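Local atomic coordinates of arginase (Trypanosoma brucei brucei, PDB entry 4RHJ), a protein that is of unknown function but has the arginase-deacetylase fold, having evolved without the binuclear manganese cluster that arginases use. Residues F49-G54 / L121-A126; S68-D71 / E77-I80; E129-G134 / K155-S160; S149-Y154 / D161-V166. All blocks are in the same frame, centred on the assembly; numbering follows the deposited sequence.

Contact 1: F49-G54 / L121-A126; sequences FGYGAG and LGSLEA
Tyr51, just past the end of strand 46-50, meets Ser123 of helix 116-131. The ring carbon CE1 of Tyr51 lies 3.7 Å from CB of Ser123, and the serine hydroxyl lies alongside, with OG 3.8 Å from the same CE1. The serine comes in obliquely to the ring. Two torsions set this up: the tyrosine CG stands opposite its own backbone N (chi1 -179°), which sends the ring out from the chain to the helix, and Ser123 likewise turns OG away from its N (chi1 -165°), laying it against the ring. Serine suits the place because it is small enough for helix and ring to come close; its buried OG, however, has no hydrogen-bonding partner in the model.

The setting is the three-layer alpha/beta fold of the arginase family, in which helix 116-131 lies over the parallel sheet and leads into strand 136-140, the neighbour of strand 46-50. One helical turn beyond Ser123, Ala126 presents its CB 4.5 Å from Phe49 CE1, a looser apolar contact. Phe49 reaches it with CG set between its backbone N and carbonyl carbon (chi1 61°), and alanine's short side chain brings the helix near this ring with no longer side chain between them. Phe49 and Tyr51, two residues apart, both direct their CB atoms to the helix.

Other groups fix the Tyr51 ring. Its OH hydrogen-bonds Ser145 OG, Trp119 meets it edge-to-face, and the backbone N of Ala53 sits 3.9 Å above the ring plane, offset to the rim.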
# COMPACT_ATOMS: atom_id res chain seq x y z
N PHE A 49 -21.37 -4.64 18.85
CA PHE A 49 -20.64 -4.76 20.09
C PHE A 49 -19.17 -5.07 19.84
O PHE A 49 -18.78 -5.39 18.73
CB PHE A 49 -21.28 -5.79 21.01
CG PHE A 49 -21.33 -7.18 20.45
CD1 PHE A 49 -22.45 -7.61 19.77
CD2 PHE A 49 -20.30 -8.06 20.67
CE1 PHE A 49 -22.51 -8.88 19.27
CE2 PHE A 49 -20.35 -9.32 20.19
CZ PHE A 49 -21.46 -9.74 19.48
N GLY A 50 -18.37 -4.92 20.89
CA GLY A 50 -16.95 -5.15 20.83
C GLY A 50 -16.59 -6.47 21.46
O GLY A 50 -16.95 -6.74 22.59
N TYR A 51 -15.87 -7.28 20.71
CA TYR A 51 -15.51 -8.62 21.10
C TYR A 51 -13.98 -8.76 21.20
O TYR A 51 -13.27 -8.36 20.28
CB TYR A 51 -16.11 -9.62 20.10
CG TYR A 51 -15.84 -11.08 20.40
CD1 TYR A 51 -16.49 -11.72 21.45
CD2 TYR A 51 -14.95 -11.81 19.64
CE1 TYR A 51 -16.25 -13.04 21.72
CE2 TYR A 51 -14.71 -13.13 19.90
CZ TYR A 51 -15.35 -13.74 20.94
OH TYR A 51 -15.10 -15.07 21.20
N GLY A 52 -13.47 -9.32 22.29
CA GLY A 52 -12.04 -9.25 22.54
C GLY A 52 -11.29 -10.56 22.71
O GLY A 52 -10.20 -10.56 23.25
N ALA A 53 -11.84 -11.65 22.20
CA ALA A 53 -11.22 -12.97 22.38
C ALA A 53 -9.91 -13.13 21.62
O ALA A 53 -9.80 -12.79 20.45
CB ALA A 53 -12.19 -14.05 21.97
N GLY A 54 -8.89 -13.65 22.30
CA GLY A 54 -7.61 -13.89 21.64
C GLY A 54 -6.76 -12.67 21.29
O GLY A 54 -5.75 -12.81 20.60
N LEU A 121 -19.82 -18.53 25.28
CA LEU A 121 -21.14 -18.59 25.88
C LEU A 121 -21.80 -17.23 25.85
O LEU A 121 -22.98 -17.12 25.54
CB LEU A 121 -21.06 -19.11 27.32
CG LEU A 121 -20.79 -20.61 27.53
CD1 LEU A 121 -20.97 -20.99 28.99
CD2 LEU A 121 -21.66 -21.49 26.64
N GLY A 122 -21.03 -16.19 26.18
CA GLY A 122 -21.50 -14.81 26.11
C GLY A 122 -21.78 -14.35 24.69
O GLY A 122 -22.88 -13.88 24.39
N SER A 123 -20.79 -14.49 23.81
CA SER A 123 -20.95 -14.16 22.40
C SER A 123 -22.15 -14.89 21.81
O SER A 123 -22.86 -14.37 20.95
CB SER A 123 -19.67 -14.52 21.62
OG SER A 123 -19.64 -13.92 20.34
N LEU A 124 -22.38 -16.10 22.29
CA LEU A 124 -23.53 -16.88 21.87
C LEU A 124 -24.79 -16.25 22.46
O LEU A 124 -25.81 -16.15 21.81
CB LEU A 124 -23.35 -18.33 22.32
CG LEU A 124 -24.14 -19.51 21.75
CD1 LEU A 124 -23.53 -20.02 20.45
CD2 LEU A 124 -24.22 -20.61 22.80
N GLU A 125 -24.71 -15.81 23.70
CA GLU A 125 -25.86 -15.22 24.37
C GLU A 125 -26.20 -13.82 23.86
O GLU A 125 -27.37 -13.48 23.69
CB GLU A 125 -25.63 -15.17 25.88
CG GLU A 125 -26.23 -13.96 26.53
CD GLU A 125 -26.33 -14.14 28.00
OE1 GLU A 125 -25.88 -15.20 28.48
OE2 GLU A 125 -26.87 -13.23 28.67
N ALA A 126 -25.17 -13.01 23.61
CA ALA A 126 -25.37 -11.71 22.98
C ALA A 126 -25.99 -11.86 21.59
O ALA A 126 -27.03 -11.27 21.31
CB ALA A 126 -24.06 -10.96 22.89

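Contact 2: S68-D71 / E77-I80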
# COMPACT_ATOMS: atom_id res chain seq x y z
N SER A 68 -14.98 7.69 14.26
CA SER A 68 -14.67 7.80 12.84
C SER A 68 -15.79 8.51 12.08
O SER A 68 -16.92 8.59 12.56
CB SER A 68 -14.44 6.40 12.26
OG SER A 68 -13.53 5.67 13.07
N PRO A 69 -15.48 9.04 10.89
CA PRO A 69 -16.50 9.65 10.06
C PRO A 69 -17.70 8.73 9.82
O PRO A 69 -17.54 7.52 9.64
CB PRO A 69 -15.76 9.94 8.75
CG PRO A 69 -14.36 10.13 9.17
CD PRO A 69 -14.15 9.12 10.25
N ARG A 70 -18.89 9.31 9.82
CA ARG A 70 -20.11 8.54 9.57
C ARG A 70 -20.41 8.44 8.08
O ARG A 70 -21.24 7.64 7.65
CB ARG A 70 -21.29 9.17 10.31
CG ARG A 70 -21.20 9.07 11.82
CD ARG A 70 -21.30 7.61 12.28
NE ARG A 70 -21.38 7.51 13.74
CZ ARG A 70 -20.38 7.11 14.53
NH1 ARG A 70 -19.21 6.75 14.01
NH2 ARG A 70 -20.57 7.07 15.84
N ASP A 71 -19.69 9.26 7.29
CA ASP A 71 -19.88 9.33 5.85
C ASP A 71 -19.30 8.13 5.14
O ASP A 71 -18.10 7.97 5.08
CB ASP A 71 -19.24 10.59 5.29
CG ASP A 71 -19.62 11.82 6.08
OD1 ASP A 71 -20.78 12.28 5.95
OD2 ASP A 71 -18.75 12.34 6.81
N GLU A 77 -25.64 7.07 5.05
CA GLU A 77 -24.91 7.55 6.23
C GLU A 77 -25.25 6.76 7.50
O GLU A 77 -26.43 6.52 7.79
CB GLU A 77 -25.19 9.06 6.43
CG GLU A 77 -26.55 9.57 5.90
CD GLU A 77 -26.71 11.08 6.06
OE1 GLU A 77 -27.08 11.75 5.07
OE2 GLU A 77 -26.48 11.60 7.17
N LEU A 78 -24.23 6.36 8.26
CA LEU A 78 -24.45 5.65 9.53
C LEU A 78 -25.03 6.60 10.58
O LEU A 78 -24.68 7.79 10.61
CB LEU A 78 -23.16 5.03 10.06
CG LEU A 78 -22.35 3.96 9.32
CD1 LEU A 78 -21.09 3.69 10.10
CD2 LEU A 78 -23.12 2.66 9.09
N THR A 79 -25.92 6.07 11.43
CA THR A 79 -26.48 6.81 12.57
C THR A 79 -26.41 5.94 13.84
O THR A 79 -26.99 4.87 13.89
CB THR A 79 -27.96 7.28 12.28
OG1 THR A 79 -28.90 6.29 12.70
CG2 THR A 79 -28.17 7.55 10.80
N ILE A 80 -25.69 6.40 14.87
CA ILE A 80 -25.39 5.58 16.05
C ILE A 80 -26.17 5.95 17.33
O ILE A 80 -26.05 7.06 17.86
CB ILE A 80 -23.87 5.63 16.38
CG1 ILE A 80 -23.03 5.14 15.18
CG2 ILE A 80 -23.55 4.87 17.68
CD1 ILE A 80 -23.10 3.65 14.86
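Arg70 dominates this contact, wrapping its long side chain across Leu78 and Ile80 of the neighbouring strand. A bend at chi2 (-66°) turns the chain so that it crosses both residues at about a right angle. Its aliphatic part comes first: CD packs 3.9 Å from Leu78 CB, using the methylenes of arginine as a leucine's apolar neighbour. Farther out, one face of the guanidinium rests on Ile80, where CG1 approaches NH2 to 3.2 Å, a tight fit. A flat group of this kind can lie on an aliphatic branch while its N-H bonds point elsewhere, and here NH1 and NH2 make weak hydrogen bonds to the carbonyl oxygens of Phe65 and Leu66.

The backbones join more modestly. Leu78 N gives a weak hydrogen bond to Arg70 O, 3.3 Å long and fairly straight at 160°, and Asp71 and Glu77 form a single beta bridge. Asp71 also reaches out of the chain, its OD2 hydrogen-bonding Gln200 NE2 of the second subunit.

Strand 77-81 is the outermost of its end of the sheet within the chain. It pairs inward with strand 95-103, while the loop after helix 62-66 lies along its other side and helix 303-316 packs Lys313 and Ile316 against Leu78.

Contact 3: E129-G134 / K155-S160; sequences ELLEKG and KRLFPS
Leu157 keeps CG opposite its carbonyl carbon (chi1 -65°), and chi2 of -178° carries CD1 straight outward to Leu131, while CD2 forks aside to Glu132. Glu132 holds a similar first torsion, which lays its CG methylene in the path of the leucine. The methyls divide the work. CD1 presses on Leu131 CB at 3.5 Å, tighter than usual for two carbons, and also lies 3.7 Å from the backbone N of Glu132. CD2 sits 3.8 Å from Glu132 CG, the side chains crossing at about a right angle.

Leucine suits the place because its forked end can serve two residues at once, and glutamate can lend its methylene while its carboxylate stays at the surface. That carboxylate makes no salt bridge with Arg156, since Glu132 OE2 and Arg156 NE are 6.4 Å apart. Just beyond, the chain closes its helix with a Schellman motif at Gly134, whose positive phi (80°) calls for glycine, since a CB would run into the preceding carbonyl oxygen.

The contact joins the last parts of two adjacent helices, 116-131 and 148-157, before the chain leaves each for the strand that follows, 136-140 and 163-168. On the flanks, Leu130 packs on Ala47 and Phe49 of strand 46-50, and Glu129 touches Val29 and Lys30 of helix 23-30.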
# COMPACT_ATOMS: atom_id res chain seq x y z
N GLU A 129 -29.46 -12.86 21.66
CA GLU A 129 -30.34 -11.82 22.20
C GLU A 129 -30.38 -10.60 21.29
O GLU A 129 -31.21 -9.72 21.47
CB GLU A 129 -29.89 -11.41 23.60
CG GLU A 129 -30.98 -10.77 24.45
CD GLU A 129 -31.56 -11.72 25.50
OE1 GLU A 129 -31.22 -12.91 25.50
OE2 GLU A 129 -32.36 -11.26 26.34
N LEU A 130 -29.49 -10.56 20.31
CA LEU A 130 -29.52 -9.52 19.28
C LEU A 130 -30.36 -9.97 18.09
O LEU A 130 -31.08 -9.17 17.47
CB LEU A 130 -28.11 -9.17 18.82
CG LEU A 130 -27.37 -8.26 19.79
CD1 LEU A 130 -26.07 -7.72 19.20
CD2 LEU A 130 -28.29 -7.13 20.28
N LEU A 131 -30.26 -11.26 17.79
CA LEU A 131 -30.96 -11.88 16.68
C LEU A 131 -32.43 -12.09 17.00
O LEU A 131 -33.27 -12.01 16.11
CB LEU A 131 -30.33 -13.21 16.31
CG LEU A 131 -29.02 -13.18 15.54
CD1 LEU A 131 -28.49 -14.58 15.37
CD2 LEU A 131 -29.24 -12.50 14.20
N GLU A 132 -32.74 -12.36 18.26
CA GLU A 132 -34.12 -12.53 18.65
C GLU A 132 -34.89 -11.26 18.34
O GLU A 132 -36.03 -11.31 17.86
CB GLU A 132 -34.24 -12.89 20.14
CG GLU A 132 -34.05 -14.36 20.40
CD GLU A 132 -34.02 -14.70 21.87
OE1 GLU A 132 -34.67 -14.00 22.67
OE2 GLU A 132 -33.33 -15.68 22.23
N LYS A 133 -34.26 -10.11 18.56
CA LYS A 133 -34.94 -8.83 18.42
C LYS A 133 -34.89 -8.23 17.01
O LYS A 133 -35.36 -7.12 16.79
CB LYS A 133 -34.37 -7.81 19.42
CG LYS A 133 -34.25 -8.27 20.85
CD LYS A 133 -33.59 -7.17 21.69
CE LYS A 133 -33.50 -7.53 23.17
NZ LYS A 133 -34.77 -7.26 23.91
N GLY A 134 -34.34 -8.96 16.06
CA GLY A 134 -34.34 -8.49 14.69
C GLY A 134 -33.28 -7.45 14.37
O GLY A 134 -33.43 -6.68 13.42
N LYS A 155 -28.73 -20.39 13.88
CA LYS A 155 -29.24 -21.71 13.54
C LYS A 155 -30.06 -22.29 14.69
O LYS A 155 -30.91 -23.15 14.48
CB LYS A 155 -28.08 -22.64 13.20
CG LYS A 155 -28.47 -23.82 12.33
CD LYS A 155 -28.97 -23.37 10.97
CE LYS A 155 -29.11 -24.54 10.03
NZ LYS A 155 -29.57 -24.11 8.70
N ARG A 156 -29.80 -21.83 15.90
CA ARG A 156 -30.62 -22.19 17.05
C ARG A 156 -32.01 -21.58 16.89
O ARG A 156 -33.02 -22.26 17.00
CB ARG A 156 -29.97 -21.71 18.34
CG ARG A 156 -30.93 -21.46 19.49
CD ARG A 156 -30.50 -20.24 20.29
NE ARG A 156 -29.10 -19.90 20.02
CZ ARG A 156 -28.07 -20.45 20.65
NH1 ARG A 156 -28.26 -21.37 21.58
NH2 ARG A 156 -26.84 -20.08 20.34
N LEU A 157 -32.03 -20.27 16.62
CA LEU A 157 -33.25 -19.54 16.30
C LEU A 157 -33.90 -20.03 15.01
O LEU A 157 -35.11 -20.30 14.95
CB LEU A 157 -32.95 -18.05 16.19
CG LEU A 157 -32.50 -17.40 17.50
CD1 LEU A 157 -32.27 -15.93 17.32
CD2 LEU A 157 -33.54 -17.67 18.57
N PHE A 158 -33.09 -20.15 13.96
CA PHE A 158 -33.62 -20.55 12.68
C PHE A 158 -32.87 -21.74 12.12
O PHE A 158 -32.00 -21.58 11.27
CB PHE A 158 -33.56 -19.39 11.70
CG PHE A 158 -34.01 -18.09 12.29
CD1 PHE A 158 -35.36 -17.76 12.32
CD2 PHE A 158 -33.10 -17.19 12.82
CE1 PHE A 158 -35.78 -16.57 12.87
CE2 PHE A 158 -33.52 -16.01 13.37
CZ PHE A 158 -34.86 -15.69 13.39
N PRO A 159 -33.20 -22.94 12.60
CA PRO A 159 -32.59 -24.18 12.11
C PRO A 159 -33.06 -24.55 10.70
O PRO A 159 -32.51 -25.46 10.07
CB PRO A 159 -33.06 -25.22 13.12
CG PRO A 159 -34.37 -24.70 13.58
CD PRO A 159 -34.19 -23.21 13.65
N SER A 160 -34.09 -23.86 10.22
CA SER A 160 -34.63 -24.09 8.90
C SER A 160 -33.86 -23.30 7.85
O SER A 160 -33.76 -23.72 6.70
CB SER A 160 -36.10 -23.69 8.86
OG SER A 160 -36.26 -22.32 9.19

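Contact 4: S149-Y154 / D161-V166; sequences SMVEAY and DDIVIV
A beta-alpha-beta crossover carries the chain from strand 136-140 through helix 148-157 into strand 163-168, and here Val151 and Tyr154 of that helix settle onto Ile163 of the strand it leads to. Three residues apart, the two helical side chains share one face and hold the isoleucine between them. Val151 CG2 stands opposite its backbone N and meets Ile163 CG2 at 3.6 Å and CD1 at the same distance. From the other residue, Tyr154 CD1 comes to 3.3 Å of Ile163 CD1, a close approach oblique to the ring. Tyr154 holds CG anti to its backbone N (chi1 -167°), which carries the ring from the helix to the strand.

Farther along the ring, Asp161 CB lies at the edge and in its plane, 3.8 Å from Tyr154 CE1. The carboxylate is turned nearly perpendicular to the ring, at 84°, and Asp161 OD1 stays 4.1 Å from Tyr154 OH. Phe158, just past the helix, meets the Tyr154 ring; Val151 also packs on Phe240 of strand 239-244 and Leu184 of helix 180-186.

Between 149-154 and 161-166 the contact is thus apolar, made by branched aliphatic groups and the ring. The aspartate contributes its methylene, and its charge is spaced too far from the phenol for a hydrogen bond.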
# COMPACT_ATOMS: atom_id res chain seq x y z
N SER A 149 -19.90 -18.60 17.28
CA SER A 149 -21.00 -18.34 18.22
C SER A 149 -22.21 -17.67 17.59
O SER A 149 -23.35 -18.04 17.87
CB SER A 149 -20.51 -17.45 19.37
OG SER A 149 -19.13 -17.66 19.63
N MET A 150 -21.95 -16.68 16.73
CA MET A 150 -22.99 -15.84 16.13
C MET A 150 -23.84 -16.58 15.10
O MET A 150 -25.08 -16.43 15.06
CB MET A 150 -22.36 -14.60 15.48
CG MET A 150 -21.66 -13.65 16.46
SD MET A 150 -20.83 -12.29 15.59
CE MET A 150 -22.22 -11.37 14.95
N VAL A 151 -23.19 -17.38 14.28
CA VAL A 151 -23.91 -18.23 13.34
C VAL A 151 -24.61 -19.38 14.08
O VAL A 151 -25.63 -19.89 13.61
CB VAL A 151 -22.96 -18.79 12.26
CG1 VAL A 151 -21.86 -19.54 12.89
CG2 VAL A 151 -23.71 -19.70 11.28
N GLU A 152 -24.12 -19.78 15.26
CA GLU A 152 -24.79 -20.85 16.01
C GLU A 152 -26.03 -20.37 16.77
O GLU A 152 -26.96 -21.14 16.98
CB GLU A 152 -23.82 -21.54 16.95
CG GLU A 152 -23.01 -22.60 16.25
CD GLU A 152 -22.36 -23.56 17.19
OE1 GLU A 152 -21.89 -23.10 18.25
OE2 GLU A 152 -22.33 -24.76 16.88
N ALA A 153 -26.03 -19.09 17.17
CA ALA A 153 -27.21 -18.43 17.71
C ALA A 153 -28.31 -18.28 16.66
O ALA A 153 -29.49 -18.22 16.98
CB ALA A 153 -26.85 -17.10 18.24
N TYR A 154 -27.89 -18.22 15.40
CA TYR A 154 -28.81 -18.03 14.28
C TYR A 154 -29.51 -19.32 13.93
O TYR A 154 -30.73 -19.35 13.71
CB TYR A 154 -28.06 -17.50 13.04
CG TYR A 154 -28.98 -16.98 11.96
CD1 TYR A 154 -29.63 -17.85 11.10
CD2 TYR A 154 -29.20 -15.62 11.82
CE1 TYR A 154 -30.47 -17.38 10.13
CE2 TYR A 154 -30.04 -15.14 10.84
CZ TYR A 154 -30.67 -16.02 10.00
OH TYR A 154 -31.51 -15.54 9.03
N ASP A 161 -33.32 -22.16 8.27
CA ASP A 161 -32.59 -21.27 7.37
C ASP A 161 -31.23 -21.85 7.00
O ASP A 161 -30.49 -22.29 7.86
CB ASP A 161 -32.41 -19.89 8.02
CG ASP A 161 -33.64 -18.99 7.86
OD1 ASP A 161 -33.72 -18.27 6.85
OD2 ASP A 161 -34.51 -19.00 8.74
N ASP A 162 -30.93 -21.86 5.70
CA ASP A 162 -29.60 -22.26 5.22
C ASP A 162 -28.59 -21.12 5.39
O ASP A 162 -28.75 -20.06 4.80
CB ASP A 162 -29.67 -22.67 3.75
CG ASP A 162 -30.51 -23.91 3.53
OD1 ASP A 162 -30.55 -24.77 4.43
OD2 ASP A 162 -31.12 -24.02 2.44
N ILE A 163 -27.55 -21.34 6.19
CA ILE A 163 -26.54 -20.30 6.41
C ILE A 163 -25.26 -20.57 5.63
O ILE A 163 -24.66 -21.63 5.76
CB ILE A 163 -26.16 -20.17 7.89
CG1 ILE A 163 -27.41 -19.92 8.74
CG2 ILE A 163 -25.10 -19.08 8.07
CD1 ILE A 163 -27.14 -19.90 10.23
N VAL A 164 -24.85 -19.61 4.81
CA VAL A 164 -23.56 -19.71 4.15
C VAL A 164 -22.64 -18.66 4.73
O VAL A 164 -23.09 -17.78 5.46
CB VAL A 164 -23.66 -19.55 2.63
CG1 VAL A 164 -24.87 -20.30 2.11
CG2 VAL A 164 -23.71 -18.08 2.25
N ILE A 165 -21.36 -18.76 4.42
CA ILE A 165 -20.36 -17.85 4.96
C ILE A 165 -19.43 -17.35 3.86
O ILE A 165 -18.94 -18.13 3.06
CB ILE A 165 -19.52 -18.52 6.07
CG1 ILE A 165 -20.39 -18.81 7.30
CG2 ILE A 165 -18.35 -17.64 6.48
CD1 ILE A 165 -19.61 -19.27 8.50
N VAL A 166 -19.21 -16.04 3.81
CA VAL A 166 -18.20 -15.48 2.92
C VAL A 166 -16.96 -15.12 3.74
O VAL A 166 -16.97 -14.13 4.47
CB VAL A 166 -18.73 -14.25 2.16
CG1 VAL A 166 -17.63 -13.62 1.32
CG2 VAL A 166 -19.88 -14.64 1.26

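Contacts 1, 3 and 4 touch one another, helix 116-131 serving contacts 1 and 3 and helix 148-157 contacts 3 and 4; contacts 1 and 4 also reach the sheet. Contact 2 stands apart at the edge strand 77-81. Centres of contacts 3 and 4 are about 9 Å apart, and contact 1 lies about 16 Å and 15 Å from them. Leu131 CD1 packs 3.6 Å from Tyr154 CA, Phe49 CD1 3.7 Å from Leu130 CD1, and Leu124 CD1 3.8 Å from Glu152 CB. Contact 2 is about 24 Å from contact 1 between centres and is nested in its loop. All four lie away from the manganese-binding Asp244, which carries no metal in this chain.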